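Local coordinates for protein transcobalamin-1 (Homo sapiens, PDB 4KKI) that binds vitamin B12 with femtomolar affinity and shields it from the acidic environment of the stomach during its transport, at residues Ser332-Asn337 and Tyr418-Gly423; Leu404-Glu409 and Glu424-Arg429; Asp370-Phe375 and Cys388-Cys393. All blocks are in the same frame, centred on the assembly; numbering follows the deposited sequence.

Contact 1 (Ser332-Asn337 and Tyr418-Gly423). With NAG (2-acetamido-2-deoxy-beta-D-glucopyranose), chain H.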
loop_
_atom_site.group_PDB
_atom_site.type_symbol
_atom_site.label_atom_id
_atom_site.label_comp_id
_atom_site.label_asym_id
_atom_site.label_seq_id
_atom_site.Cartn_x
_atom_site.Cartn_y
_atom_site.Cartn_z
ATOM N N SER A 332 16.948 -22.601 -22.417
ATOM C CA SER A 332 17.758 -22.395 -21.217
ATOM C C SER A 332 17.063 -22.703 -19.890
ATOM O O SER A 332 15.876 -22.440 -19.719
ATOM C CB SER A 332 18.311 -20.971 -21.186
ATOM O OG SER A 332 19.245 -20.814 -20.135
ATOM N N TYR A 333 17.827 -23.256 -18.950
ATOM C CA TYR A 333 17.321 -23.538 -17.612
ATOM C C TYR A 333 18.227 -22.925 -16.551
ATOM O O TYR A 333 19.408 -22.677 -16.794
ATOM C CB TYR A 333 17.198 -25.046 -17.382
ATOM C CG TYR A 333 16.012 -25.683 -18.069
ATOM C CD1 TYR A 333 16.056 -26.006 -19.419
ATOM C CD2 TYR A 333 14.849 -25.969 -17.363
ATOM C CE1 TYR A 333 14.973 -26.592 -20.050
ATOM C CE2 TYR A 333 13.761 -26.554 -17.986
ATOM C CZ TYR A 333 13.830 -26.863 -19.329
ATOM O OH TYR A 333 12.751 -27.444 -19.953
ATOM N N ILE A 334 17.679 -22.713 -15.368
ATOM C CA ILE A 334 18.438 -22.083 -14.310
ATOM C C ILE A 334 18.285 -22.856 -13.003
ATOM O O ILE A 334 17.306 -23.559 -12.805
ATOM C CB ILE A 334 18.076 -20.578 -14.216
ATOM C CG1 ILE A 334 19.342 -19.736 -14.184
ATOM C CG2 ILE A 334 17.132 -20.250 -13.062
ATOM C CD1 ILE A 334 19.582 -18.995 -15.474
ATOM N N SER A 335 19.267 -22.729 -12.124
ATOM C CA SER A 335 19.248 -23.460 -10.859
ATOM C C SER A 335 19.472 -22.552 -9.653
ATOM O O SER A 335 20.271 -21.615 -9.706
ATOM C CB SER A 335 20.280 -24.590 -10.865
ATOM O OG SER A 335 19.848 -25.668 -11.677
ATOM N N VAL A 336 18.763 -22.843 -8.565
ATOM C CA VAL A 336 18.842 -22.036 -7.351
ATOM C C VAL A 336 18.869 -22.896 -6.089
ATOM O O VAL A 336 18.525 -24.076 -6.119
ATOM C CB VAL A 336 17.642 -21.073 -7.238
ATOM C CG1 VAL A 336 17.697 -20.009 -8.324
ATOM C CG2 VAL A 336 16.337 -21.853 -7.306
ATOM N N ASN A 337 19.273 -22.288 -4.979
ATOM C CA ASN A 337 19.237 -22.949 -3.681
ATOM C C ASN A 337 17.968 -22.567 -2.918
ATOM O O ASN A 337 17.952 -21.593 -2.166
ATOM C CB ASN A 337 20.483 -22.589 -2.865
ATOM C CG ASN A 337 20.497 -23.239 -1.491
ATOM O OD1 ASN A 337 19.960 -24.331 -1.299
ATOM N ND2 ASN A 337 21.108 -22.559 -0.524
ATOM N N TYR A 418 8.630 -12.112 -8.714
ATOM C CA TYR A 418 10.081 -12.045 -8.596
ATOM C C TYR A 418 10.788 -13.012 -9.543
ATOM O O TYR A 418 10.738 -14.228 -9.355
ATOM C CB TYR A 418 10.529 -12.301 -7.155
ATOM C CG TYR A 418 12.019 -12.133 -6.956
ATOM C CD1 TYR A 418 12.573 -10.876 -6.753
ATOM C CD2 TYR A 418 12.872 -13.230 -6.979
ATOM C CE1 TYR A 418 13.936 -10.715 -6.574
ATOM C CE2 TYR A 418 14.236 -13.079 -6.801
ATOM C CZ TYR A 418 14.760 -11.819 -6.598
ATOM O OH TYR A 418 16.115 -11.661 -6.420
ATOM N N VAL A 419 11.449 -12.466 -10.558
ATOM C CA VAL A 419 12.193 -13.276 -11.516
ATOM C C VAL A 419 13.523 -13.721 -10.915
ATOM O O VAL A 419 14.356 -12.894 -10.546
ATOM C CB VAL A 419 12.448 -12.508 -12.826
ATOM C CG1 VAL A 419 13.251 -13.363 -13.794
ATOM C CG2 VAL A 419 11.129 -12.080 -13.450
ATOM N N VAL A 420 13.715 -15.032 -10.819
ATOM C CA VAL A 420 14.888 -15.585 -10.152
ATOM C C VAL A 420 16.086 -15.701 -11.094
ATOM O O VAL A 420 15.925 -15.823 -12.309
ATOM C CB VAL A 420 14.578 -16.960 -9.530
ATOM C CG1 VAL A 420 13.369 -16.853 -8.615
ATOM C CG2 VAL A 420 14.326 -17.992 -10.616
ATOM N N ARG A 421 17.286 -15.653 -10.525
ATOM C CA ARG A 421 18.510 -15.740 -11.313
ATOM C C ARG A 421 19.368 -16.922 -10.878
ATOM O O ARG A 421 19.155 -17.498 -9.811
ATOM C CB ARG A 421 19.310 -14.434 -11.223
ATOM C CG ARG A 421 18.589 -13.216 -11.801
ATOM C CD ARG A 421 19.523 -12.020 -11.942
ATOM N NE ARG A 421 20.082 -11.594 -10.660
ATOM C CZ ARG A 421 19.605 -10.590 -9.932
ATOM N NH1 ARG A 421 18.558 -9.896 -10.357
ATOM N NH2 ARG A 421 20.179 -10.274 -8.778
ATOM N N ASN A 422 20.340 -17.275 -11.713
ATOM C CA ASN A 422 21.187 -18.436 -11.471
ATOM C C ASN A 422 22.034 -18.314 -10.207
ATOM O O ASN A 422 22.670 -17.287 -9.972
ATOM C CB ASN A 422 22.096 -18.683 -12.676
ATOM C CG ASN A 422 22.635 -20.098 -12.718
ATOM O OD1 ASN A 422 21.942 -21.049 -12.359
ATOM N ND2 ASN A 422 23.880 -20.243 -13.156
ATOM N N GLY A 423 22.036 -19.369 -9.398
ATOM C CA GLY A 423 22.854 -19.417 -8.201
ATOM C C GLY A 423 22.307 -18.600 -7.047
ATOM O O GLY A 423 23.040 -18.254 -6.121
HETATM C C1 NAG H . 21.642 -23.466 0.460
HETATM C C2 NAG H . 23.114 -23.179 0.749
HETATM C C3 NAG H . 23.666 -24.163 1.770
HETATM C C4 NAG H . 22.784 -24.177 3.009
HETATM C C5 NAG H . 21.320 -24.382 2.639
HETATM C C6 NAG H . 20.450 -24.238 3.882
HETATM C C7 NAG H . 24.748 -22.235 -0.771
HETATM C C8 NAG H . 25.921 -22.601 -1.633
HETATM N N2 NAG H . 23.903 -23.217 -0.469
HETATM O O3 NAG H . 24.977 -23.790 2.130
HETATM O O4 NAG H . 23.195 -25.213 3.873
HETATM O O5 NAG H . 20.895 -23.451 1.662
HETATM O O6 NAG H . 19.093 -24.307 3.512
HETATM O O7 NAG H . 24.602 -21.079 -0.375
#

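Contact 2 (Leu404-Glu409 and Glu424-Arg429). With NAG (2-acetamido-2-deoxy-beta-D-glucopyranose), chain H.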
loop_
_atom_site.group_PDB
_atom_site.type_symbol
_atom_site.label_atom_id
_atom_site.label_comp_id
_atom_site.label_asym_id
_atom_site.label_seq_id
_atom_site.Cartn_x
_atom_site.Cartn_y
_atom_site.Cartn_z
ATOM N N LEU A 404 9.811 -13.862 2.138
ATOM C CA LEU A 404 10.557 -14.289 0.960
ATOM C C LEU A 404 11.912 -13.593 0.912
ATOM O O LEU A 404 11.993 -12.368 1.020
ATOM C CB LEU A 404 9.763 -13.986 -0.310
ATOM C CG LEU A 404 8.299 -14.429 -0.319
ATOM C CD1 LEU A 404 7.670 -14.122 -1.664
ATOM C CD2 LEU A 404 8.161 -15.913 0.021
ATOM N N LEU A 405 12.979 -14.374 0.758
ATOM C CA LEU A 405 14.328 -13.815 0.757
ATOM C C LEU A 405 15.207 -14.369 -0.357
ATOM O O LEU A 405 15.002 -15.484 -0.838
ATOM C CB LEU A 405 15.019 -14.043 2.107
ATOM C CG LEU A 405 14.352 -13.482 3.364
ATOM C CD1 LEU A 405 13.471 -14.540 4.004
ATOM C CD2 LEU A 405 15.384 -12.963 4.352
ATOM N N SER A 406 16.189 -13.574 -0.760
ATOM C CA SER A 406 17.208 -14.025 -1.696
ATOM C C SER A 406 18.571 -13.578 -1.192
ATOM O O SER A 406 18.857 -12.384 -1.133
ATOM C CB SER A 406 16.953 -13.463 -3.093
ATOM O OG SER A 406 17.984 -13.846 -3.988
ATOM N N GLY A 407 19.407 -14.542 -0.821
ATOM C CA GLY A 407 20.717 -14.234 -0.284
ATOM C C GLY A 407 20.613 -13.553 1.066
ATOM O O GLY A 407 21.438 -12.708 1.417
ATOM N N GLY A 408 19.583 -13.918 1.823
ATOM C CA GLY A 408 19.389 -13.387 3.160
ATOM C C GLY A 408 18.724 -12.024 3.194
ATOM O O GLY A 408 18.542 -11.448 4.264
ATOM N N GLU A 409 18.361 -11.508 2.022
ATOM C CA GLU A 409 17.707 -10.205 1.923
ATOM C C GLU A 409 16.244 -10.355 1.504
ATOM O O GLU A 409 15.938 -11.096 0.571
ATOM C CB GLU A 409 18.443 -9.320 0.911
ATOM C CG GLU A 409 19.921 -9.100 1.210
ATOM C CD GLU A 409 20.169 -7.910 2.120
ATOM O OE1 GLU A 409 19.186 -7.267 2.546
ATOM O OE2 GLU A 409 21.350 -7.611 2.402
ATOM N N GLU A 424 21.014 -18.294 -7.096
ATOM C CA GLU A 424 20.380 -17.514 -6.041
ATOM C C GLU A 424 19.999 -18.376 -4.840
ATOM O O GLU A 424 19.450 -19.466 -4.995
ATOM C CB GLU A 424 19.142 -16.792 -6.576
ATOM C CG GLU A 424 19.293 -15.286 -6.663
ATOM C CD GLU A 424 17.990 -14.589 -7.000
ATOM O OE1 GLU A 424 17.753 -13.485 -6.469
ATOM O OE2 GLU A 424 17.204 -15.144 -7.795
ATOM N N ASN A 425 20.299 -17.880 -3.643
ATOM C CA ASN A 425 19.861 -18.530 -2.414
ATOM C C ASN A 425 18.444 -18.101 -2.037
ATOM O O ASN A 425 18.256 -17.225 -1.194
ATOM C CB ASN A 425 20.822 -18.221 -1.262
ATOM C CG ASN A 425 22.196 -18.820 -1.474
ATOM O OD1 ASN A 425 22.335 -19.904 -2.039
ATOM N ND2 ASN A 425 23.225 -18.112 -1.019
ATOM N N LEU A 426 17.454 -18.718 -2.673
ATOM C CA LEU A 426 16.055 -18.400 -2.407
ATOM C C LEU A 426 15.594 -19.034 -1.103
ATOM O O LEU A 426 15.912 -20.187 -0.815
ATOM C CB LEU A 426 15.174 -18.885 -3.553
ATOM C CG LEU A 426 15.575 -18.383 -4.937
ATOM C CD1 LEU A 426 14.621 -18.926 -5.982
ATOM C CD2 LEU A 426 15.602 -16.863 -4.962
ATOM N N GLU A 427 14.831 -18.283 -0.319
ATOM C CA GLU A 427 14.389 -18.776 0.976
ATOM C C GLU A 427 13.008 -18.259 1.347
ATOM O O GLU A 427 12.703 -17.082 1.163
ATOM C CB GLU A 427 15.398 -18.389 2.058
ATOM C CG GLU A 427 15.016 -18.826 3.460
ATOM C CD GLU A 427 16.036 -18.399 4.495
ATOM O OE1 GLU A 427 17.143 -17.976 4.099
ATOM O OE2 GLU A 427 15.732 -18.480 5.703
ATOM N N VAL A 428 12.171 -19.152 1.863
ATOM C CA VAL A 428 10.912 -18.752 2.467
ATOM C C VAL A 428 11.013 -18.992 3.969
ATOM O O VAL A 428 11.172 -20.128 4.414
ATOM C CB VAL A 428 9.724 -19.531 1.893
ATOM C CG1 VAL A 428 8.421 -18.929 2.392
ATOM C CG2 VAL A 428 9.769 -19.514 0.373
ATOM N N ARG A 429 10.922 -17.915 4.744
ATOM C CA ARG A 429 11.239 -17.957 6.167
ATOM C C ARG A 429 10.040 -17.641 7.064
ATOM O O ARG A 429 9.322 -16.668 6.841
ATOM C CB ARG A 429 12.384 -16.984 6.462
ATOM C CG ARG A 429 12.759 -16.845 7.929
ATOM C CD ARG A 429 13.882 -15.828 8.105
ATOM N NE ARG A 429 15.042 -16.148 7.275
ATOM C CZ ARG A 429 16.127 -15.386 7.172
ATOM N NH1 ARG A 429 16.210 -14.249 7.848
ATOM N NH2 ARG A 429 17.132 -15.761 6.391
HETATM C C1 NAG H . 21.642 -23.466 0.460
HETATM C C2 NAG H . 23.114 -23.179 0.749
HETATM C C3 NAG H . 23.666 -24.163 1.770
HETATM C C4 NAG H . 22.784 -24.177 3.009
HETATM C C5 NAG H . 21.320 -24.382 2.639
HETATM C C6 NAG H . 20.450 -24.238 3.882
HETATM C C7 NAG H . 24.748 -22.235 -0.771
HETATM C C8 NAG H . 25.921 -22.601 -1.633
HETATM N N2 NAG H . 23.903 -23.217 -0.469
HETATM O O3 NAG H . 24.977 -23.790 2.130
HETATM O O4 NAG H . 23.195 -25.213 3.873
HETATM O O5 NAG H . 20.895 -23.451 1.662
HETATM O O6 NAG H . 19.093 -24.307 3.512
HETATM O O7 NAG H . 24.602 -21.079 -0.375
HETATM O O HOH W 1 20.921 -15.256 -3.586
HETATM O O HOH W 2 18.014 -16.134 1.135
HETATM O O HOH W 3 18.563 -12.995 7.109
#

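Contact 3 (Asp370-Phe375 and Cys388-Cys393). With NAG (2-acetamido-2-deoxy-beta-D-glucopyranose), chain D.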
loop_
_atom_site.group_PDB
_atom_site.type_symbol
_atom_site.label_atom_id
_atom_site.label_comp_id
_atom_site.label_asym_id
_atom_site.label_seq_id
_atom_site.Cartn_x
_atom_site.Cartn_y
_atom_site.Cartn_z
ATOM N N ASP A 370 5.824 -33.084 -1.411
ATOM C CA ASP A 370 4.661 -32.339 -0.938
ATOM C C ASP A 370 4.631 -32.255 0.584
ATOM O O ASP A 370 3.997 -31.369 1.155
ATOM C CB ASP A 370 3.367 -32.971 -1.462
ATOM C CG ASP A 370 2.141 -32.118 -1.180
ATOM O OD1 ASP A 370 1.923 -31.128 -1.910
ATOM O OD2 ASP A 370 1.392 -32.440 -0.235
ATOM N N THR A 371 5.322 -33.183 1.237
ATOM C CA THR A 371 5.356 -33.217 2.693
ATOM C C THR A 371 6.129 -32.024 3.241
ATOM O O THR A 371 5.713 -31.390 4.210
ATOM C CB THR A 371 6.011 -34.512 3.208
ATOM O OG1 THR A 371 5.421 -35.643 2.554
ATOM C CG2 THR A 371 5.827 -34.644 4.714
ATOM N N ILE A 372 7.252 -31.717 2.599
ATOM C CA ILE A 372 8.174 -30.704 3.098
ATOM C C ILE A 372 7.992 -29.364 2.388
ATOM O O ILE A 372 8.046 -28.303 3.014
ATOM C CB ILE A 372 9.643 -31.188 2.981
ATOM C CG1 ILE A 372 10.076 -31.921 4.252
ATOM C CG2 ILE A 372 10.584 -30.030 2.752
ATOM C CD1 ILE A 372 9.381 -33.238 4.482
ATOM N N PHE A 373 7.758 -29.411 1.082
ATOM C CA PHE A 373 7.660 -28.188 0.295
ATOM C C PHE A 373 6.236 -27.886 -0.170
ATOM O O PHE A 373 6.021 -27.002 -0.997
ATOM C CB PHE A 373 8.620 -28.249 -0.895
ATOM C CG PHE A 373 10.068 -28.286 -0.498
ATOM C CD1 PHE A 373 10.578 -27.356 0.396
ATOM C CD2 PHE A 373 10.918 -29.255 -1.006
ATOM C CE1 PHE A 373 11.912 -27.385 0.767
ATOM C CE2 PHE A 373 12.253 -29.291 -0.637
ATOM C CZ PHE A 373 12.750 -28.355 0.250
ATOM N N GLY A 374 5.267 -28.620 0.367
ATOM C CA GLY A 374 3.870 -28.357 0.071
ATOM C C GLY A 374 3.423 -27.063 0.721
ATOM O O GLY A 374 3.652 -26.847 1.912
ATOM N N PHE A 375 2.785 -26.197 -0.055
ATOM C CA PHE A 375 2.383 -24.895 0.462
ATOM C C PHE A 375 0.952 -24.524 0.098
ATOM O O PHE A 375 0.347 -25.114 -0.798
ATOM C CB PHE A 375 3.348 -23.800 -0.012
ATOM C CG PHE A 375 3.258 -23.501 -1.483
ATOM C CD1 PHE A 375 3.942 -24.278 -2.406
ATOM C CD2 PHE A 375 2.501 -22.435 -1.943
ATOM C CE1 PHE A 375 3.865 -24.002 -3.761
ATOM C CE2 PHE A 375 2.420 -22.153 -3.295
ATOM C CZ PHE A 375 3.102 -22.938 -4.206
ATOM N N CYS A 388 0.389 -20.535 3.939
ATOM C CA CYS A 388 0.788 -21.722 4.686
ATOM C C CYS A 388 1.848 -22.537 3.960
ATOM O O CYS A 388 1.841 -22.636 2.733
ATOM C CB CYS A 388 -0.422 -22.618 4.966
ATOM S SG CYS A 388 -1.900 -21.774 5.576
ATOM N N ILE A 389 2.760 -23.113 4.735
ATOM C CA ILE A 389 3.686 -24.128 4.247
ATOM C C ILE A 389 3.738 -25.247 5.281
ATOM O O ILE A 389 3.833 -24.976 6.480
ATOM C CB ILE A 389 5.100 -23.558 4.027
ATOM C CG1 ILE A 389 5.074 -22.452 2.973
ATOM C CG2 ILE A 389 6.064 -24.658 3.606
ATOM C CD1 ILE A 389 6.433 -21.910 2.626
ATOM N N GLN A 390 3.650 -26.493 4.818
ATOM C CA GLN A 390 3.645 -27.667 5.695
ATOM C C GLN A 390 2.505 -27.636 6.711
ATOM O O GLN A 390 2.635 -28.165 7.815
ATOM C CB GLN A 390 4.978 -27.812 6.437
ATOM C CG GLN A 390 6.187 -28.043 5.553
ATOM C CD GLN A 390 7.464 -28.207 6.356
ATOM O OE1 GLN A 390 7.430 -28.300 7.583
ATOM N NE2 GLN A 390 8.597 -28.241 5.667
ATOM N N GLY A 391 1.394 -27.008 6.341
ATOM C CA GLY A 391 0.262 -26.883 7.242
ATOM C C GLY A 391 0.444 -25.776 8.265
ATOM O O GLY A 391 -0.460 -25.492 9.050
ATOM N N LEU A 392 1.619 -25.152 8.263
ATOM C CA LEU A 392 1.895 -24.033 9.156
ATOM C C LEU A 392 1.470 -22.722 8.503
ATOM O O LEU A 392 2.110 -22.247 7.564
ATOM C CB LEU A 392 3.379 -23.991 9.532
ATOM C CG LEU A 392 3.835 -22.785 10.360
ATOM C CD1 LEU A 392 3.099 -22.724 11.694
ATOM C CD2 LEU A 392 5.341 -22.822 10.574
ATOM N N CYS A 393 0.387 -22.141 9.009
ATOM C CA CYS A 393 -0.198 -20.952 8.400
ATOM C C CYS A 393 0.134 -19.672 9.156
ATOM O O CYS A 393 0.196 -19.662 10.387
ATOM C CB CYS A 393 -1.715 -21.111 8.289
ATOM S SG CYS A 393 -2.226 -22.601 7.403
HETATM C C1 NAG D . 10.569 -35.769 1.429
HETATM C C2 NAG D . 10.172 -37.264 1.478
HETATM C C3 NAG D . 10.609 -38.027 2.718
HETATM C C4 NAG D . 11.928 -37.526 3.262
HETATM C C5 NAG D . 11.850 -36.033 3.429
HETATM C C6 NAG D . 13.105 -35.514 4.096
HETATM C C7 NAG D . 8.199 -37.561 0.149
HETATM C C8 NAG D . 6.716 -37.398 0.063
HETATM N N2 NAG D . 8.739 -37.353 1.339
HETATM O O3 NAG D . 10.761 -39.397 2.356
HETATM O O4 NAG D . 12.171 -38.134 4.522
HETATM O O5 NAG D . 11.785 -35.503 2.121
HETATM O O6 NAG D . 14.229 -35.979 3.357
HETATM O O7 NAG D . 8.870 -37.865 -0.815
#

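Contact 1 (Ser332-Asn337 and Tyr418-Gly423)
The carbonyl oxygen of Ser335 takes the backbone N-H of Gly423, N to O 2.9 Å, in a nearly straight bond (169° at the hydrogen). The other backbone polar atom of Ser335 is matched as well, for Ser335 N gives its hydrogen to OD1 of the Asn422 side chain at 3.2 Å. A neighbouring strand would offer an N-H and a C=O from its backbone; segment 418-423, which has no regular strand, offers one backbone N-H and one side-chain carbonyl, much as a strand edge might. The donor lies 16° off the carbonyl plane of the Asn422 amide. With CG anti to its backbone N (chi1 -160°), Asn422 carries OD1 across to Ser335 N.

The same side chain does apolar work lower down: its CB presses on Ile334 CG1 at 3.3 Å, a tight contact in which the two side chains cross at a slant, while Ile334 CD1 sits 3.8 Å from that CB. Beyond it, the Ile334 CG2 branch faces Val420 CG2 at 4.4 Å, a looser approach. One residue past Ser335, the CG1 methyl of Val336 meets the carbonyl oxygen of Arg421 at 3.3 Å. The end of the Asn337 side chain leads away from the loop and carries the first sugar of an N-linked glycan, ND2 to C1 of NAG in chain H.

Strand 333-341 is thus flanked along this part by strand 345-353, which takes the backbones of Ile334 and Val336, and by the loop leading into strand 426-432. Ser335 OG turns to Thr351 of strand 345-353, Val336 packs on Val361 of helix 358-368, and Val420 and Val336 both rest on Leu426 of strand 426-432.

Contact 2 (Leu404-Glu409 and Glu424-Arg429)
Leu405 and Glu427 form a hydrogen-bonded antiparallel pair between strands 400-406 and 426-432 of the mixed sheet in the C-terminal beta domain. Leu405 N reaches Glu427 O at 2.8 Å, and Glu427 N answers Leu405 O. From this pair the side chain of Leu405 can be followed outward. Its CB lies beside Glu427 O; CD1 then touches Arg429 CB at 3.6 Å; and CD2 ends over one face of the Arg429 guanidinium, off toward the rim and 3.8 Å from CZ. The two side chains cross at about a right angle. The guanidinium is kept in position under that methyl by Glu427, whose carboxylate it grips side-on, NE to OE2 at 2.9 Å and NH2 to OE1; OE2 also forms a salt bridge with Arg341.

Leu404 and Val428 lie side by side on the other face of the sheet, Leu404 CD2 against Val428 CG1 at 3.8 Å. Leu404 belongs to the cobalamin site, its backbone N bonding the ligand, so the site includes a residue of this strand. Farther along the same face Ser406, with OG anti to its backbone N (chi1 177°), donates to Glu424 OE1, which it meets from above the carboxylate plane; Tyr418 OH bonds the same oxygen. Ser406 also opens a type I' turn through Gly407 and Gly408, both at positive phi, that leads back to Glu409. The turn is fastened to segment 424-429 at Asn425 O, which accepts Gly407 N at 2.9 Å and a water at 2.6 Å that in turn accepts the N-H of Gly408.

Contact 3 (Asp370-Phe375 and Cys388-Cys393)
A beta hairpin with a two-residue loop, Gln390-Gly391, in a type I' turn and closed by the Cys388-Cys393 disulfide, leans here on the short, weakly bonded helix 370-373 and the chain leaving it. Gln390 makes the junction twice. Its backbone N donates to Gly374 O at 2.9 Å, almost straight (174°), while its side chain runs back alongside Ile372 and gives an NE2 hydrogen to Ile372 O at 2.7 Å. That donor lies in the carbonyl plane, on a lone pair, and the oxygen lies close to the plane of the Gln390 amide. The chain beyond CG is extended (chi2 -179°), which carries the amide to Ile372 O and leaves CG 3.2 Å from the same oxygen. Putting an alanine here would probably leave Ile372 O without this donor and open a gap beside Ile372.

One step on, Phe375 and Ile389 form a non-hydrogen-bonded antiparallel pair in which Phe375 CB meets Ile389 CG1 at 3.7 Å. The Phe375 ring leads away to helix 358-368. Within the hairpin, Ile389 and Leu392 exchange both backbone bonds, which places the cystine at the next, non-hydrogen-bonded pair, the usual site of a cross-strand disulfide in a tight antiparallel hairpin.

Overall arrangement
All three contacts lie in the C-terminal beta domain and are partly buried: contact 2 has five of ten touching residues buried and one exposed, whereas contact 1, nearer the surface, has as many exposed as buried. These two share one sheet and touch through Tyr418 with Glu424 and Val420 with Leu426. Contact 2 reaches the cobalamin site; beside its backbone pairing it adds a salt bridge within one strand and a serine-glutamate bond across. Contacts 1 and 3 each add a side-chain amide bonded to backbone, contact 1 between strand and loop, contact 3 between the weakly bonded helix 370-373 with the chain after it and a disulfide-closed hairpin. Contact 3 meets contact 2 where Ile389 packs on Val428.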